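Local atomic coordinates of putative Endoribonuclease L-PSP (Entamoeba histolytica, PDB entry 3M1X), a protein that is of unknown function but may act as a deaminase, like other proteins of the RutC (YjgF/YER057c/UK114) family. Residues A[110-115]-A[124-129]; A[32-37]-A[53-58]. All blocks are in the same frame, centred on the assembly; numbering follows the deposited sequence. Where two conformers were deposited one is given.

Interaction 1: residues A[110-115]-A[124-129]; sequences VFNGIY and PARACF
Asn112 OD1 takes two N-H groups from one guanidinium, in one of the two conformers of Asn112. Arg126 NH1 gives the shorter bond, 2.8 Å to Asn112 OD1, with an N-H...O angle of 157°. That donor lies in the carbonyl plane of the amide, and OD1 lies close to the guanidinium plane. The second bond, from Arg126 NH2 to Asn112 OD1, is weak at 3.2 Å. The two side chains cross nearly at a right angle.

The arginine runs out straight and then bends at its third torsion (chi3 75°). The bend leaves Arg126 CD beside the phenol end of Tyr115, 3.7 Å from Tyr115 CZ, and carries NH1 on along the ring toward its root, to within 3.5 Å of Tyr115 CD2. Ring and guanidinium are inclined at 58°. The cation-pi contact is off-centre, with Arg126 CZ 5.0 Å from the ring centroid. Cys128 SG lies above one face of the guanidinium, offset toward its rim. Asn112, Tyr115 and Cys128 together would limit its rotation.

The Tyr115 hydroxyl is hydrogen-bonded to Thr98 OG1. It also donates to a water in the plane of the ring, 2.6 Å from OH, and this water donates to Pro124 O at 2.7 Å. The Pro124 ring meets the hydroxyl head-on, with CG 4.0 Å from Tyr115 OH.

Arg126 NE and the backbone N of Cys128 bind a citrate anion, probably from the crystallisation liquor. In this conformer Asn112 would be a second-shell residue, steadying the arginine while NE serves the anion. Backbone N of Arg126 is bonded to Ser53 OG of a second subunit. Helix 108-119 here packs on strand 125-130 within a beta-alpha-beta unit. An arginine on this strand, facing an anion at the subunit interface, is characteristic of the trimeric YjgF/YER057c/UK114 fold.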
loop_
_atom_site.group_PDB
_atom_site.type_symbol
_atom_site.label_atom_id
_atom_site.label_comp_id
_atom_site.label_asym_id
_atom_site.label_seq_id
_atom_site.Cartn_x
_atom_site.Cartn_y
_atom_site.Cartn_z
ATOM N N VAL A 110 -17.365 -9.582 8.337
ATOM C CA VAL A 110 -16.933 -10.038 9.636
ATOM C C VAL A 110 -15.672 -9.276 10.034
ATOM O O VAL A 110 -15.508 -8.827 11.155
ATOM C CB VAL A 110 -16.858 -11.534 9.716
ATOM C CG1 VAL A 110 -16.144 -11.966 10.972
ATOM C CG2 VAL A 110 -18.329 -12.095 9.755
ATOM N N PHE A 111 -14.726 -9.226 9.093
ATOM C CA PHE A 111 -13.510 -8.504 9.378
ATOM C C PHE A 111 -13.743 -7.090 9.766
ATOM O O PHE A 111 -13.234 -6.544 10.749
ATOM C CB PHE A 111 -12.537 -8.558 8.184
ATOM C CG PHE A 111 -11.426 -7.567 8.306
ATOM C CD1 PHE A 111 -10.413 -7.812 9.168
ATOM C CD2 PHE A 111 -11.487 -6.313 7.705
ATOM C CE1 PHE A 111 -9.398 -6.853 9.427
ATOM C CE2 PHE A 111 -10.489 -5.380 7.931
ATOM C CZ PHE A 111 -9.499 -5.655 8.780
ATOM N N ASN A 112 -14.637 -6.431 9.016
ATOM C CA ASN A 112 -14.849 -5.063 9.228
ATOM C C ASN A 112 -15.433 -4.815 10.655
ATOM O O ASN A 112 -15.094 -3.832 11.309
ATOM C CB ASN A 112 -15.698 -4.515 8.096
ATOM C CG ASN A 112 -16.100 -3.091 8.371
ATOM O OD1 ASN A 112 -15.300 -2.176 8.153
ATOM N ND2 ASN A 112 -17.294 -2.863 8.889
ATOM N N GLY A 113 -16.346 -5.686 11.121
ATOM C CA GLY A 113 -16.825 -5.531 12.442
ATOM C C GLY A 113 -15.783 -5.596 13.542
ATOM O O GLY A 113 -15.791 -4.873 14.522
ATOM N N ILE A 114 -14.864 -6.527 13.353
ATOM C CA ILE A 114 -13.795 -6.730 14.326
ATOM C C ILE A 114 -12.788 -5.521 14.316
ATOM O O ILE A 114 -12.360 -5.009 15.331
ATOM C CB ILE A 114 -13.085 -8.060 14.103
ATOM C CG1 ILE A 114 -14.081 -9.211 14.479
ATOM C CG2 ILE A 114 -11.770 -8.185 14.876
ATOM C CD1 ILE A 114 -13.660 -10.594 13.927
ATOM N N TYR A 115 -12.487 -5.050 13.104
ATOM C CA TYR A 115 -11.685 -3.856 12.893
ATOM C C TYR A 115 -12.298 -2.664 13.555
ATOM O O TYR A 115 -11.622 -1.883 14.308
ATOM C CB TYR A 115 -11.562 -3.684 11.382
ATOM C CG TYR A 115 -10.823 -2.445 10.923
ATOM C CD1 TYR A 115 -9.497 -2.475 10.612
ATOM C CD2 TYR A 115 -11.507 -1.271 10.760
ATOM C CE1 TYR A 115 -8.842 -1.347 10.143
ATOM C CE2 TYR A 115 -10.848 -0.120 10.344
ATOM C CZ TYR A 115 -9.522 -0.184 9.984
ATOM O OH TYR A 115 -8.812 0.900 9.534
ATOM N N PRO A 124 -9.524 5.727 10.732
ATOM C CA PRO A 124 -8.420 5.939 9.786
ATOM C C PRO A 124 -8.917 5.995 8.341
ATOM O O PRO A 124 -9.970 5.387 8.025
ATOM C CB PRO A 124 -7.494 4.731 9.990
ATOM C CG PRO A 124 -7.799 4.287 11.412
ATOM C CD PRO A 124 -9.254 4.550 11.605
ATOM N N ALA A 125 -8.137 6.555 7.477
ATOM C CA ALA A 125 -8.286 6.266 6.087
ATOM C C ALA A 125 -8.022 4.797 5.868
ATOM O O ALA A 125 -7.289 4.167 6.636
ATOM C CB ALA A 125 -7.379 7.153 5.224
ATOM N N ARG A 126 -8.528 4.203 4.793
ATOM C CA ARG A 126 -8.482 2.756 4.608
ATOM C C ARG A 126 -8.566 2.356 3.157
ATOM O O ARG A 126 -9.259 2.981 2.361
ATOM C CB ARG A 126 -9.628 2.097 5.386
ATOM C CG ARG A 126 -9.492 0.588 5.501
ATOM C CD ARG A 126 -10.526 -0.010 6.423
ATOM N NE ARG A 126 -11.839 -0.045 5.801
ATOM C CZ ARG A 126 -12.833 -0.732 6.296
ATOM N NH1 ARG A 126 -12.772 -1.298 7.482
ATOM N NH2 ARG A 126 -13.969 -0.827 5.583
ATOM N N ALA A 127 -7.851 1.280 2.823
ATOM C CA ALA A 127 -8.078 0.535 1.604
ATOM C C ALA A 127 -8.107 -0.916 1.915
ATOM O O ALA A 127 -7.334 -1.400 2.733
ATOM C CB ALA A 127 -6.998 0.815 0.569
ATOM N N CYS A 128 -8.995 -1.636 1.273
ATOM C CA CYS A 128 -9.198 -3.068 1.511
ATOM C C CYS A 128 -9.305 -3.807 0.183
ATOM O O CYS A 128 -9.784 -3.310 -0.818
ATOM C CB CYS A 128 -10.550 -3.321 2.227
ATOM S SG CYS A 128 -10.797 -2.439 3.733
ATOM N N PHE A 129 -8.849 -5.048 0.198
ATOM C CA PHE A 129 -8.960 -5.905 -0.977
ATOM C C PHE A 129 -8.739 -7.324 -0.563
ATOM O O PHE A 129 -8.182 -7.631 0.501
ATOM C CB PHE A 129 -7.973 -5.498 -2.098
ATOM C CG PHE A 129 -6.498 -5.617 -1.739
ATOM C CD1 PHE A 129 -5.770 -6.700 -2.064
ATOM C CD2 PHE A 129 -5.887 -4.559 -1.095
ATOM C CE1 PHE A 129 -4.422 -6.780 -1.726
ATOM C CE2 PHE A 129 -4.570 -4.641 -0.772
ATOM C CZ PHE A 129 -3.833 -5.703 -1.109
HETATM O O HOH W 1 -10.462 2.817 8.859
#

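Interaction 2: residues A[32-37]-A[53-58]; sequences LAPEAV and SGQIGL
Pro34 puts its ring between the side chain of Gln55 and the start of Leu58. Its CB lies 4.2 Å from Leu58 CB, at the outer limit of packing. CG goes deeper. It meets Leu58 CB at 3.9 Å and comes within 3.4 Å of the carbonyl O of Leu58. CD, at the far side of the ring, rests 3.4 Å from Gln55 OE1, which also lies near CG. Two oxygens thus rest against the ring carbons, in van der Waals contact.

This joins the loop between strands 25-28 and 43-46 to strand 51-59, near its break. Strand 51-59 belongs to the mixed sheet of the YjgF-like fold, and Asn80 of helix 70-87 packs against Pro34 and Gln55. Asn80 ND2 also donates to Leu58 O.

Gln55 reaches the proline because its chain folds at the second torsion (chi2 -63°), bringing the amide round to the loop. Its two ends do different work: OE1 faces the ring, while NE2 donates to a water 2.9 Å away. That water in turn donates to Pro34 O, which lies 2.7 Å from it and also accepts from Gln42 NE2.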
loop_
_atom_site.group_PDB
_atom_site.type_symbol
_atom_site.label_atom_id
_atom_site.label_comp_id
_atom_site.label_asym_id
_atom_site.label_seq_id
_atom_site.Cartn_x
_atom_site.Cartn_y
_atom_site.Cartn_z
ATOM N N LEU A 32 5.358 -8.510 22.710
ATOM C CA LEU A 32 3.974 -8.970 22.763
ATOM C C LEU A 32 3.429 -9.354 21.384
ATOM O O LEU A 32 2.551 -10.184 21.256
ATOM C CB LEU A 32 3.056 -7.967 23.421
ATOM C CG LEU A 32 3.485 -7.509 24.773
ATOM C CD1 LEU A 32 2.497 -6.433 25.315
ATOM C CD2 LEU A 32 3.629 -8.599 25.799
ATOM N N ALA A 33 3.923 -8.693 20.342
ATOM C CA ALA A 33 3.545 -8.901 18.948
ATOM C C ALA A 33 4.384 -10.036 18.422
ATOM O O ALA A 33 5.415 -10.391 18.989
ATOM C CB ALA A 33 3.710 -7.630 18.154
ATOM N N PRO A 34 4.025 -10.614 17.287
ATOM C CA PRO A 34 4.806 -11.685 16.688
ATOM C C PRO A 34 6.227 -11.268 16.477
ATOM O O PRO A 34 6.563 -10.116 16.105
ATOM C CB PRO A 34 4.072 -11.975 15.343
ATOM C CG PRO A 34 2.662 -11.635 15.641
ATOM C CD PRO A 34 2.782 -10.400 16.497
ATOM N N GLU A 35 7.165 -12.202 16.654
ATOM C CA GLU A 35 8.588 -11.793 16.567
ATOM C C GLU A 35 8.923 -11.544 15.111
ATOM O O GLU A 35 8.372 -12.136 14.197
ATOM C CB GLU A 35 9.628 -12.772 17.140
ATOM C CG GLU A 35 11.083 -12.209 17.292
ATOM C CD GLU A 35 12.068 -12.972 18.182
ATOM O OE1 GLU A 35 11.905 -14.204 18.568
ATOM O OE2 GLU A 35 13.056 -12.215 18.493
ATOM N N ALA A 36 9.831 -10.642 14.926
ATOM C CA ALA A 36 10.282 -10.301 13.562
ATOM C C ALA A 36 11.601 -10.945 13.446
ATOM O O ALA A 36 12.610 -10.394 13.923
ATOM C CB ALA A 36 10.327 -8.768 13.341
ATOM N N VAL A 37 11.851 -12.124 12.966
ATOM C CA VAL A 37 13.280 -12.683 13.088
ATOM C C VAL A 37 13.984 -12.818 11.719
ATOM O O VAL A 37 15.155 -13.291 11.623
ATOM C CB VAL A 37 13.272 -14.093 13.882
ATOM C CG1 VAL A 37 13.029 -13.893 15.446
ATOM C CG2 VAL A 37 12.164 -14.970 13.291
ATOM N N SER A 53 4.479 -2.929 9.698
ATOM C CA SER A 53 4.365 -4.118 8.861
ATOM C C SER A 53 2.930 -4.630 8.860
ATOM O O SER A 53 2.140 -4.399 9.759
ATOM C CB SER A 53 5.303 -5.181 9.367
ATOM O OG SER A 53 6.624 -4.766 9.105
ATOM N N GLY A 54 2.615 -5.431 7.827
ATOM C CA GLY A 54 1.347 -6.112 7.739
ATOM C C GLY A 54 1.283 -7.210 8.755
ATOM O O GLY A 54 1.870 -8.289 8.549
ATOM N N GLN A 55 0.530 -7.037 9.792
ATOM C CA GLN A 55 0.330 -8.062 10.835
ATOM C C GLN A 55 -0.580 -9.148 10.307
ATOM O O GLN A 55 -1.595 -8.884 9.708
ATOM C CB GLN A 55 -0.317 -7.450 12.077
ATOM C CG GLN A 55 0.642 -6.674 12.926
ATOM C CD GLN A 55 1.746 -7.534 13.482
ATOM O OE1 GLN A 55 1.494 -8.719 13.848
ATOM N NE2 GLN A 55 2.925 -6.993 13.585
ATOM N N ILE A 56 -0.151 -10.392 10.597
ATOM C CA ILE A 56 -1.016 -11.552 10.456
ATOM C C ILE A 56 -1.336 -12.071 11.836
ATOM O O ILE A 56 -0.773 -11.639 12.826
ATOM C CB ILE A 56 -0.368 -12.621 9.522
ATOM C CG1 ILE A 56 0.990 -13.077 9.989
ATOM C CG2 ILE A 56 -0.355 -12.113 8.055
ATOM C CD1 ILE A 56 1.511 -14.351 9.305
ATOM N N GLY A 57 -2.278 -12.992 11.914
ATOM C CA GLY A 57 -2.894 -13.343 13.199
ATOM C C GLY A 57 -2.177 -14.368 14.005
ATOM O O GLY A 57 -2.836 -15.255 14.572
ATOM N N LEU A 58 -0.864 -14.269 14.059
ATOM C CA LEU A 58 -0.008 -15.087 14.916
ATOM C C LEU A 58 -0.081 -14.583 16.331
ATOM O O LEU A 58 -0.139 -13.402 16.595
ATOM C CB LEU A 58 1.392 -15.065 14.411
ATOM C CG LEU A 58 1.637 -15.662 13.035
ATOM C CD1 LEU A 58 3.086 -15.575 12.644
ATOM C CD2 LEU A 58 1.183 -17.135 12.829
HETATM O O HOH W 2 5.109 -8.618 14.435
#

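How the interactions relate
Interactions 1 and 2 lie on opposite sides of the chain's centre, with their own centres about 18 Å apart. Their nearest atoms are about 8 Å apart, so they do not touch. Both reach the same mixed sheet, and interaction 2 closes along the chain before interaction 1 opens. The trimer brings their counterparts together: Ser53, on segment 53-58, packs on Ala125 of a neighbouring subunit. Citrate is bound in both neighbourhoods. Gly54 O bonds a citrate hydroxyl, and segment 124-129 supplies the donors to citrate in interaction 1. This is consistent with an anion-binding pocket at the interface between subunits, the usual place of the family's active site.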